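PDB 4MAQ: putative fumarylpyruvate hydrolase from Burkholderia cenocepacia, which belongs to the fumarylacetoacetate hydrolase (FAH) family and forms a two-chain assembly here, each chain built largely of beta-strands. Local coordinates for residues F31-N42 against V197-G208; G115-Q126 against W138-T149. One frame throughout, in Å; residues are numbered along the deposited sequence.

How the interactions relate
Interaction 1 (31-42 with 197-208) and interaction 2 (115-126 with 138-149) both contribute strands to one mixed sheet of the FAH-family domain, with strand 85-95 pairing with both 204-206 and 111-122. Their centres lie about 14 Å apart. They meet at the ring of F206, whose CZ is 3.7 Å from V148 CG2 and whose CE2 is 4.0 Å from D119 N. Interaction 1 joins parts of the chain 155 residues apart, and the short-range pairing of interaction 2 falls between them in sequence. Both reach the second subunit: R35 of interaction 1 forms a salt bridge with D143 of the neighbouring copy, a residue of segment 138-149 in its own chain.

Interaction 1 of 2, residues F31-N42 against V197-G208; sequences FPVRRVFCVGRN and VELKAGDLIFTG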
loop_
_atom_site.group_PDB
_atom_site.type_symbol
_atom_site.label_atom_id
_atom_site.label_comp_id
_atom_site.label_asym_id
_atom_site.label_seq_id
_atom_site.Cartn_x
_atom_site.Cartn_y
_atom_site.Cartn_z
ATOM N N PHE B 31 18.336 3.810 2.220
ATOM C CA PHE B 31 17.586 3.521 1.013
ATOM C C PHE B 31 16.118 3.921 1.238
ATOM O O PHE B 31 15.436 3.311 2.050
ATOM C CB PHE B 31 17.691 2.024 0.680
ATOM C CG PHE B 31 17.000 1.646 -0.602
ATOM C CD1 PHE B 31 15.646 1.290 -0.613
ATOM C CD2 PHE B 31 17.713 1.659 -1.808
ATOM C CE1 PHE B 31 15.005 0.960 -1.801
ATOM C CE2 PHE B 31 17.078 1.333 -3.000
ATOM C CZ PHE B 31 15.732 0.974 -2.994
ATOM N N PRO B 32 15.639 4.961 0.528
ATOM C CA PRO B 32 14.270 5.447 0.719
ATOM C C PRO B 32 13.274 4.513 0.022
ATOM O O PRO B 32 13.449 4.203 -1.156
ATOM C CB PRO B 32 14.310 6.844 0.057
ATOM C CG PRO B 32 15.287 6.679 -1.061
ATOM C CD PRO B 32 16.329 5.680 -0.569
ATOM N N VAL B 33 12.260 4.066 0.748
ATOM C CA VAL B 33 11.310 3.086 0.229
ATOM C C VAL B 33 10.146 3.790 -0.453
ATOM O O VAL B 33 9.546 4.713 0.129
ATOM C CB VAL B 33 10.793 2.151 1.350
ATOM C CG1 VAL B 33 9.812 1.116 0.779
ATOM C CG2 VAL B 33 11.945 1.431 2.035
ATOM N N ARG B 34 9.814 3.299 -1.650
ATOM C CA ARG B 34 8.748 3.854 -2.476
ATOM C C ARG B 34 7.504 2.952 -2.299
ATOM O O ARG B 34 6.642 3.247 -1.460
ATOM C CB ARG B 34 9.251 4.033 -3.929
ATOM C CG ARG B 34 8.472 5.032 -4.769
ATOM C CD ARG B 34 7.060 4.606 -5.164
ATOM N NE ARG B 34 7.083 3.458 -6.082
ATOM C CZ ARG B 34 6.307 3.312 -7.153
ATOM N NH1 ARG B 34 6.440 2.225 -7.923
ATOM N NH2 ARG B 34 5.419 4.266 -7.491
ATOM N N ARG B 35 7.441 1.837 -3.031
ATOM C CA ARG B 35 6.411 0.814 -2.795
ATOM C C ARG B 35 7.062 -0.530 -2.479
ATOM O O ARG B 35 8.268 -0.696 -2.700
ATOM C CB ARG B 35 5.477 0.674 -4.005
ATOM C CG ARG B 35 4.527 1.840 -4.209
ATOM C CD ARG B 35 3.602 1.579 -5.392
ATOM N NE ARG B 35 2.964 2.816 -5.843
ATOM C CZ ARG B 35 2.347 2.959 -7.008
ATOM N NH1 ARG B 35 2.137 1.899 -7.809
ATOM N NH2 ARG B 35 1.962 4.186 -7.375
ATOM N N VAL B 36 6.261 -1.462 -1.954
ATOM C CA VAL B 36 6.748 -2.793 -1.600
ATOM C C VAL B 36 5.860 -3.835 -2.279
ATOM O O VAL B 36 4.662 -3.886 -1.990
ATOM C CB VAL B 36 6.742 -3.009 -0.074
ATOM C CG1 VAL B 36 7.272 -4.415 0.273
ATOM C CG2 VAL B 36 7.564 -1.941 0.623
ATOM N N PHE B 37 6.444 -4.649 -3.165
ATOM C CA PHE B 37 5.702 -5.680 -3.882
ATOM C C PHE B 37 6.147 -7.044 -3.381
ATOM O O PHE B 37 7.354 -7.266 -3.165
ATOM C CB PHE B 37 5.994 -5.585 -5.380
ATOM C CG PHE B 37 5.740 -4.218 -5.954
ATOM C CD1 PHE B 37 4.451 -3.843 -6.298
ATOM C CD2 PHE B 37 6.774 -3.300 -6.146
ATOM C CE1 PHE B 37 4.182 -2.593 -6.832
ATOM C CE2 PHE B 37 6.503 -2.051 -6.686
ATOM C CZ PHE B 37 5.214 -1.705 -7.028
ATOM N N CYS B 38 5.191 -7.962 -3.259
ATOM C CA CYS B 38 5.478 -9.287 -2.686
ATOM C C CYS B 38 4.871 -10.349 -3.586
ATOM O O CYS B 38 3.669 -10.342 -3.866
ATOM C CB CYS B 38 4.855 -9.412 -1.299
ATOM S SG CYS B 38 5.306 -8.088 -0.157
ATOM N N VAL B 39 5.695 -11.259 -4.066
ATOM C CA VAL B 39 5.188 -12.303 -4.922
ATOM C C VAL B 39 4.499 -13.386 -4.071
ATOM O O VAL B 39 4.932 -13.698 -2.941
ATOM C CB VAL B 39 6.311 -12.841 -5.827
ATOM C CG1 VAL B 39 7.267 -13.708 -5.040
ATOM C CG2 VAL B 39 5.755 -13.560 -7.054
ATOM N N GLY B 40 3.383 -13.845 -4.609
ATOM C CA GLY B 40 2.778 -15.030 -4.116
ATOM C C GLY B 40 3.701 -16.167 -4.490
ATOM O O GLY B 40 4.837 -16.003 -4.934
ATOM N N ARG B 41 3.162 -17.336 -4.337
ATOM C CA ARG B 41 3.922 -18.594 -4.291
ATOM C C ARG B 41 4.972 -18.660 -5.403
ATOM O O ARG B 41 4.634 -18.773 -6.583
ATOM C CB ARG B 41 2.959 -19.774 -4.412
ATOM N N ASN B 42 6.244 -18.608 -5.023
ATOM C CA ASN B 42 7.328 -18.527 -5.990
ATOM C C ASN B 42 8.505 -19.470 -5.737
ATOM O O ASN B 42 9.579 -19.254 -6.288
ATOM C CB ASN B 42 7.824 -17.072 -6.120
ATOM C CG ASN B 42 8.634 -16.850 -7.381
ATOM O OD1 ASN B 42 8.272 -17.374 -8.446
ATOM N ND2 ASN B 42 9.709 -16.049 -7.292
ATOM N N VAL B 197 2.510 -1.673 -13.055
ATOM C CA VAL B 197 2.709 -0.290 -12.632
ATOM C C VAL B 197 4.067 0.134 -13.174
ATOM O O VAL B 197 4.847 -0.704 -13.585
ATOM C CB VAL B 197 2.730 -0.132 -11.081
ATOM C CG1 VAL B 197 1.382 -0.483 -10.441
ATOM C CG2 VAL B 197 3.853 -0.956 -10.454
ATOM N N GLU B 198 4.379 1.419 -13.108
ATOM C CA GLU B 198 5.743 1.834 -13.365
ATOM C C GLU B 198 6.581 1.499 -12.132
ATOM O O GLU B 198 6.291 1.956 -11.032
ATOM C CB GLU B 198 5.840 3.329 -13.674
ATOM C CG GLU B 198 7.245 3.700 -14.101
ATOM C CD GLU B 198 7.468 5.190 -14.201
ATOM O OE1 GLU B 198 6.599 5.970 -13.751
ATOM O OE2 GLU B 198 8.515 5.569 -14.744
ATOM N N LEU B 199 7.620 0.696 -12.316
ATOM C CA LEU B 199 8.569 0.435 -11.255
ATOM C C LEU B 199 9.391 1.689 -11.026
ATOM O O LEU B 199 9.697 2.424 -11.977
ATOM C CB LEU B 199 9.462 -0.720 -11.674
ATOM C CG LEU B 199 10.224 -1.480 -10.629
ATOM C CD1 LEU B 199 9.257 -2.229 -9.704
ATOM C CD2 LEU B 199 11.238 -2.400 -11.290
ATOM N N LYS B 200 9.739 1.952 -9.769
ATOM C CA LYS B 200 10.476 3.175 -9.433
ATOM C C LYS B 200 11.684 2.878 -8.572
ATOM O O LYS B 200 11.660 1.944 -7.774
ATOM C CB LYS B 200 9.576 4.163 -8.676
ATOM C CG LYS B 200 8.381 4.681 -9.465
ATOM C CD LYS B 200 8.783 5.642 -10.560
ATOM C CE LYS B 200 7.677 6.667 -10.768
ATOM N NZ LYS B 200 8.088 7.678 -11.778
ATOM N N ALA B 201 12.723 3.702 -8.722
ATOM C CA ALA B 201 13.817 3.714 -7.763
ATOM C C ALA B 201 13.204 3.864 -6.370
ATOM O O ALA B 201 12.349 4.713 -6.147
ATOM C CB ALA B 201 14.749 4.880 -8.054
ATOM N N GLY B 202 13.621 3.006 -5.454
ATOM C CA GLY B 202 13.054 2.991 -4.123
ATOM C C GLY B 202 12.123 1.815 -3.869
ATOM O O GLY B 202 11.816 1.530 -2.720
ATOM N N ASP B 203 11.700 1.119 -4.922
ATOM C CA ASP B 203 10.848 -0.061 -4.729
ATOM C C ASP B 203 11.597 -1.236 -4.122
ATOM O O ASP B 203 12.792 -1.443 -4.378
ATOM C CB ASP B 203 10.169 -0.482 -6.037
ATOM C CG ASP B 203 9.092 0.492 -6.463
ATOM O OD1 ASP B 203 8.624 1.266 -5.583
ATOM O OD2 ASP B 203 8.685 0.466 -7.638
ATOM N N LEU B 204 10.876 -1.983 -3.279
ATOM C CA LEU B 204 11.379 -3.248 -2.750
ATOM C C LEU B 204 10.488 -4.361 -3.279
ATOM O O LEU B 204 9.274 -4.204 -3.345
ATOM C CB LEU B 204 11.361 -3.283 -1.205
ATOM C CG LEU B 204 12.240 -2.252 -0.494
ATOM C CD1 LEU B 204 12.051 -2.417 1.020
ATOM C CD2 LEU B 204 13.702 -2.389 -0.879
ATOM N N ILE B 205 11.102 -5.505 -3.621
ATOM C CA ILE B 205 10.352 -6.675 -4.036
ATOM C C ILE B 205 10.748 -7.861 -3.176
ATOM O O ILE B 205 11.934 -8.240 -3.101
ATOM C CB ILE B 205 10.590 -7.018 -5.518
ATOM C CG1 ILE B 205 10.299 -5.809 -6.436
ATOM C CG2 ILE B 205 9.751 -8.231 -5.912
ATOM C CD1 ILE B 205 10.728 -6.054 -7.890
ATOM N N PHE B 206 9.755 -8.425 -2.489
ATOM C CA PHE B 206 9.930 -9.661 -1.731
ATOM C C PHE B 206 9.645 -10.790 -2.724
ATOM O O PHE B 206 8.573 -10.843 -3.321
ATOM C CB PHE B 206 8.903 -9.728 -0.607
ATOM C CG PHE B 206 9.249 -8.946 0.627
ATOM C CD1 PHE B 206 9.387 -7.562 0.587
ATOM C CD2 PHE B 206 9.366 -9.596 1.839
ATOM C CE1 PHE B 206 9.656 -6.838 1.745
ATOM C CE2 PHE B 206 9.646 -8.879 3.005
ATOM C CZ PHE B 206 9.779 -7.493 2.954
ATOM N N THR B 207 10.624 -11.667 -2.910
ATOM C CA THR B 207 10.666 -12.583 -4.065
ATOM C C THR B 207 10.162 -14.004 -3.796
ATOM O O THR B 207 10.309 -14.891 -4.648
ATOM C CB THR B 207 12.090 -12.658 -4.691
ATOM O OG1 THR B 207 13.051 -13.086 -3.711
ATOM C CG2 THR B 207 12.505 -11.308 -5.227
ATOM N N GLY B 208 9.563 -14.224 -2.624
ATOM C CA GLY B 208 8.951 -15.513 -2.318
ATOM C C GLY B 208 9.698 -16.245 -1.231
ATOM O O GLY B 208 10.741 -15.798 -0.751
HETATM O O HOH W 1 4.544 3.836 -10.188
#
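R34 grips the carboxylate of D203 side-on, with one nitrogen for each oxygen: NE of R34 reaches OD1 of D203 at 2.7 Å and NH1 of R34 reaches OD2 of D203 at 2.9 Å. The two flat groups are 22° from coplanar, and both oxygens use their syn lone pairs. Bends at chi2 (-70°) and chi3 lay the arginine alongside the aspartate, both pointing the same way. Each oxygen has a second donor. OD1 of D203 takes R35 N at 2.9 Å, and OD2 of D203 takes K200 N from above the carboxylate plane, so four N-H groups hold the buried acid. K200 CG covers one face of the R34 guanidinium, 3.4 Å from R34 CZ. Water 1 links R34 NH2 to E198 O, while D67 of the second subunit forms salt bridges with R34 NH2 and R35 NE.

Beyond the acid, strands 36-39 and 204-206 run parallel as neighbours in the mixed sheet of the FAH-family domain, with 61-64 along the other side of 36-39 and 85-95 along that of 204-206. R35 O, F37 N, F37 O and V39 N pair in turn with L204 N, L204 O, F206 N and F206 O. The ring of F37 turns its edge to D203 OD2, 3.5 Å from F37 CE2, and sits on the same face as I205. V36, C38, L204 and F206 occupy the other, where V36 CG1 lies 3.7 Å from F206 CE1 and the sulfur of C38 approaches that ring obliquely.

At the far end the N42 amide gives ND2 to T207 O at 2.9 Å, in its own plane and nearly straight (175°), and its OD1 accepts from W184 N.

Interaction 2 of 2, residues G115-Q126 against W138-T149; sequences GVGVDLTRRDLQ and WAKGFDASGPVT
R122, K140 and L120 are among the residues that bury the most surface here. R122 clasps a single carbonyl oxygen with one edge of its guanidinium: its NE and NH2 lie 2.9 and 2.8 Å from W138 O, which sits in the guanidinium plane. The bend at chi3 (-73°) turns NE and NH2 onto that oxygen while CG stays over the F142 ring, 3.9 Å from its centroid in a CH-pi contact. S145 CB covers the other face of this ring. F142 CB and L125 CD1 lie against opposite faces of the guanidinium, so the group is sandwiched between them. The backbone N of R122 also binds A139 O, on a lone pair in the carbonyl plane.

K140 reaches across the strand with its ammonium group, and NZ takes two acceptors, D119 OD2 and T121 OG1, each at 2.8 Å. The aspartate is met on its syn side, 31° out of the carboxylate plane. Its other oxygen, OD1, forms a salt bridge with K64.

L120 packs between F142 and P147, beside the turn from F142 to S145. Its CB rests 3.8 Å from F142 CZ and its CD1 3.7 Å from P147 CD, while L120 N binds S145 O.

From there segments 115-122 and 146-148, the latter only weakly bonded, run antiparallel at 162°, through V118 N to P147 O and T149 N to V116 O. Strand 111-122 pairs with 146-153 on this side and with 85-95 along its other edge; V118 and T149 touch strand 230-236, and helix 123-132 packs L125 and Q126 on A139 of helix 137-140.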
loop_
_atom_site.group_PDB
_atom_site.type_symbol
_atom_site.label_atom_id
_atom_site.label_comp_id
_atom_site.label_asym_id
_atom_site.label_seq_id
_atom_site.Cartn_x
_atom_site.Cartn_y
_atom_site.Cartn_z
ATOM N N GLY B 115 18.558 -7.318 0.174
ATOM C CA GLY B 115 18.531 -7.584 1.593
ATOM C C GLY B 115 17.766 -8.864 1.862
ATOM O O GLY B 115 17.387 -9.592 0.927
ATOM N N VAL B 116 17.534 -9.129 3.139
ATOM C CA VAL B 116 16.799 -10.326 3.564
ATOM C C VAL B 116 15.619 -9.830 4.392
ATOM O O VAL B 116 15.774 -8.922 5.214
ATOM C CB VAL B 116 17.690 -11.277 4.400
ATOM C CG1 VAL B 116 16.886 -12.453 4.931
ATOM C CG2 VAL B 116 18.862 -11.733 3.539
ATOM N N GLY B 117 14.445 -10.392 4.145
ATOM C CA GLY B 117 13.243 -9.922 4.813
ATOM C C GLY B 117 12.407 -11.057 5.342
ATOM O O GLY B 117 12.615 -12.234 4.980
ATOM N N VAL B 118 11.452 -10.709 6.194
ATOM C CA VAL B 118 10.427 -11.671 6.611
ATOM C C VAL B 118 9.078 -11.057 6.253
ATOM O O VAL B 118 8.734 -9.964 6.706
ATOM C CB VAL B 118 10.496 -11.979 8.123
ATOM C CG1 VAL B 118 9.497 -13.081 8.467
ATOM C CG2 VAL B 118 11.914 -12.381 8.526
ATOM N N ASP B 119 8.326 -11.748 5.401
ATOM C CA ASP B 119 6.933 -11.398 5.158
ATOM C C ASP B 119 6.158 -11.947 6.354
ATOM O O ASP B 119 6.051 -13.164 6.531
ATOM C CB ASP B 119 6.499 -12.022 3.827
ATOM C CG ASP B 119 4.998 -11.913 3.560
ATOM O OD1 ASP B 119 4.318 -11.106 4.212
ATOM O OD2 ASP B 119 4.500 -12.656 2.684
ATOM N N LEU B 120 5.689 -11.061 7.214
ATOM C CA LEU B 120 4.825 -11.468 8.326
ATOM C C LEU B 120 3.358 -11.379 7.940
ATOM O O LEU B 120 2.963 -10.435 7.268
ATOM C CB LEU B 120 5.109 -10.610 9.571
ATOM C CG LEU B 120 6.522 -10.753 10.155
ATOM C CD1 LEU B 120 6.737 -9.749 11.274
ATOM C CD2 LEU B 120 6.732 -12.167 10.683
ATOM N N THR B 121 2.573 -12.339 8.422
ATOM C CA THR B 121 1.164 -12.441 8.060
ATOM C C THR B 121 0.286 -12.665 9.271
ATOM O O THR B 121 0.596 -13.509 10.109
ATOM C CB THR B 121 0.918 -13.650 7.134
ATOM O OG1 THR B 121 1.842 -13.599 6.058
ATOM C CG2 THR B 121 -0.514 -13.660 6.554
ATOM N N ARG B 122 -0.830 -11.946 9.341
ATOM C CA ARG B 122 -1.884 -12.287 10.318
ATOM C C ARG B 122 -2.703 -13.373 9.620
ATOM O O ARG B 122 -3.615 -13.079 8.844
ATOM C CB ARG B 122 -2.684 -11.046 10.702
ATOM C CG ARG B 122 -1.823 -10.051 11.487
ATOM C CD ARG B 122 -2.645 -8.918 12.100
ATOM N NE ARG B 122 -3.121 -7.929 11.131
ATOM C CZ ARG B 122 -3.619 -6.736 11.448
ATOM N NH1 ARG B 122 -3.621 -6.302 12.712
ATOM N NH2 ARG B 122 -4.052 -5.938 10.472
ATOM N N ARG B 123 -2.317 -14.634 9.842
ATOM C CA ARG B 123 -2.789 -15.765 9.026
ATOM C C ARG B 123 -4.263 -16.062 9.268
ATOM O O ARG B 123 -4.965 -16.484 8.355
ATOM C CB ARG B 123 -1.905 -16.989 9.288
ATOM N N ASP B 124 -4.724 -15.856 10.495
ATOM C CA ASP B 124 -6.148 -15.973 10.780
ATOM C C ASP B 124 -6.980 -14.986 9.960
ATOM O O ASP B 124 -7.991 -15.370 9.353
ATOM C CB ASP B 124 -6.460 -15.889 12.284
ATOM C CG ASP B 124 -5.708 -14.798 13.027
ATOM O OD1 ASP B 124 -5.032 -13.934 12.418
ATOM O OD2 ASP B 124 -5.833 -14.799 14.272
ATOM N N LEU B 125 -6.554 -13.726 9.908
ATOM C CA LEU B 125 -7.231 -12.748 9.056
ATOM C C LEU B 125 -7.114 -13.142 7.598
ATOM O O LEU B 125 -8.071 -12.962 6.834
ATOM C CB LEU B 125 -6.685 -11.342 9.282
ATOM C CG LEU B 125 -6.826 -10.786 10.695
ATOM C CD1 LEU B 125 -6.321 -9.351 10.793
ATOM C CD2 LEU B 125 -8.269 -10.908 11.197
ATOM N N GLN B 126 -5.963 -13.681 7.196
ATOM C CA GLN B 126 -5.839 -14.130 5.807
ATOM C C GLN B 126 -6.817 -15.238 5.442
ATOM O O GLN B 126 -7.422 -15.213 4.353
ATOM C CB GLN B 126 -4.419 -14.591 5.467
ATOM C CG GLN B 126 -4.216 -14.744 3.961
ATOM C CD GLN B 126 -2.890 -15.348 3.623
ATOM O OE1 GLN B 126 -2.323 -16.090 4.421
ATOM N NE2 GLN B 126 -2.382 -15.035 2.436
ATOM N N TRP B 138 -5.402 -6.325 5.517
ATOM C CA TRP B 138 -5.296 -6.548 6.946
ATOM C C TRP B 138 -4.336 -7.710 7.272
ATOM O O TRP B 138 -3.613 -7.651 8.265
ATOM C CB TRP B 138 -6.677 -6.785 7.547
ATOM C CG TRP B 138 -7.427 -5.564 8.051
ATOM C CD1 TRP B 138 -8.451 -5.597 8.946
ATOM C CD2 TRP B 138 -7.241 -4.164 7.710
ATOM N NE1 TRP B 138 -8.906 -4.335 9.201
ATOM C CE2 TRP B 138 -8.185 -3.432 8.466
ATOM C CE3 TRP B 138 -6.365 -3.461 6.869
ATOM C CZ2 TRP B 138 -8.286 -2.036 8.393
ATOM C CZ3 TRP B 138 -6.460 -2.058 6.821
ATOM C CH2 TRP B 138 -7.417 -1.377 7.568
ATOM N N ALA B 139 -4.358 -8.758 6.441
ATOM C CA ALA B 139 -3.525 -9.932 6.665
ATOM C C ALA B 139 -2.036 -9.646 6.409
ATOM O O ALA B 139 -1.180 -10.236 7.071
ATOM C CB ALA B 139 -4.001 -11.094 5.831
ATOM N N LYS B 140 -1.741 -8.771 5.438
ATOM C CA LYS B 140 -0.394 -8.687 4.897
ATOM C C LYS B 140 0.286 -7.336 5.058
ATOM O O LYS B 140 1.521 -7.275 4.952
ATOM C CB LYS B 140 -0.427 -9.000 3.405
ATOM C CG LYS B 140 -0.526 -10.497 3.071
ATOM C CD LYS B 140 0.702 -11.312 3.529
ATOM C CE LYS B 140 0.701 -12.690 2.854
ATOM N NZ LYS B 140 1.877 -13.469 3.306
ATOM N N GLY B 141 -0.495 -6.271 5.272
ATOM C CA GLY B 141 0.032 -4.899 5.202
ATOM C C GLY B 141 -0.047 -4.111 6.480
ATOM O O GLY B 141 -0.133 -2.873 6.476
ATOM N N PHE B 142 0.013 -4.835 7.586
ATOM C CA PHE B 142 -0.142 -4.268 8.920
ATOM C C PHE B 142 1.177 -3.666 9.456
ATOM O O PHE B 142 2.210 -3.676 8.760
ATOM C CB PHE B 142 -0.734 -5.342 9.867
ATOM C CG PHE B 142 0.124 -6.571 9.979
ATOM C CD1 PHE B 142 -0.004 -7.630 9.054
ATOM C CD2 PHE B 142 1.108 -6.646 10.967
ATOM C CE1 PHE B 142 0.817 -8.741 9.158
ATOM C CE2 PHE B 142 1.944 -7.752 11.051
ATOM C CZ PHE B 142 1.802 -8.803 10.150
ATOM N N ASP B 143 1.162 -3.129 10.675
ATOM C CA ASP B 143 2.371 -2.475 11.186
ATOM C C ASP B 143 3.509 -3.451 11.375
ATOM O O ASP B 143 3.295 -4.558 11.893
ATOM C CB ASP B 143 2.092 -1.778 12.516
ATOM C CG ASP B 143 1.111 -0.637 12.384
ATOM O OD1 ASP B 143 0.949 -0.090 11.265
ATOM O OD2 ASP B 143 0.501 -0.264 13.408
ATOM N N ALA B 144 4.715 -3.043 10.983
ATOM C CA ALA B 144 5.913 -3.878 11.190
ATOM C C ALA B 144 5.732 -5.259 10.557
ATOM O O ALA B 144 6.292 -6.257 11.043
ATOM C CB ALA B 144 6.297 -3.995 12.680
ATOM N N SER B 145 5.031 -5.306 9.425
ATOM C CA SER B 145 4.788 -6.569 8.734
ATOM C C SER B 145 5.890 -6.967 7.752
ATOM O O SER B 145 5.811 -8.030 7.153
ATOM C CB SER B 145 3.433 -6.511 8.021
ATOM O OG SER B 145 3.414 -5.485 7.027
ATOM N N GLY B 146 6.913 -6.127 7.597
ATOM C CA GLY B 146 8.020 -6.464 6.699
ATOM C C GLY B 146 9.384 -6.105 7.263
ATOM O O GLY B 146 10.067 -5.208 6.737
ATOM N N PRO B 147 9.807 -6.832 8.325
ATOM C CA PRO B 147 11.175 -6.600 8.777
ATOM C C PRO B 147 12.194 -6.936 7.674
ATOM O O PRO B 147 12.063 -7.964 7.007
ATOM C CB PRO B 147 11.354 -7.565 9.976
ATOM C CG PRO B 147 10.031 -8.161 10.236
ATOM C CD PRO B 147 9.094 -7.843 9.131
ATOM N N VAL B 148 13.186 -6.066 7.480
ATOM C CA VAL B 148 14.222 -6.241 6.455
ATOM C C VAL B 148 15.582 -5.913 7.087
ATOM O O VAL B 148 15.690 -4.979 7.902
ATOM C CB VAL B 148 13.955 -5.341 5.201
ATOM C CG1 VAL B 148 15.026 -5.510 4.123
ATOM C CG2 VAL B 148 12.581 -5.612 4.588
ATOM N N THR B 149 16.623 -6.635 6.668
ATOM C CA THR B 149 17.988 -6.324 7.079
ATOM C C THR B 149 18.491 -5.051 6.425
ATOM O O THR B 149 17.911 -4.552 5.446
ATOM C CB THR B 149 18.954 -7.453 6.707
ATOM O OG1 THR B 149 19.000 -7.607 5.275
ATOM C CG2 THR B 149 18.545 -8.763 7.394
#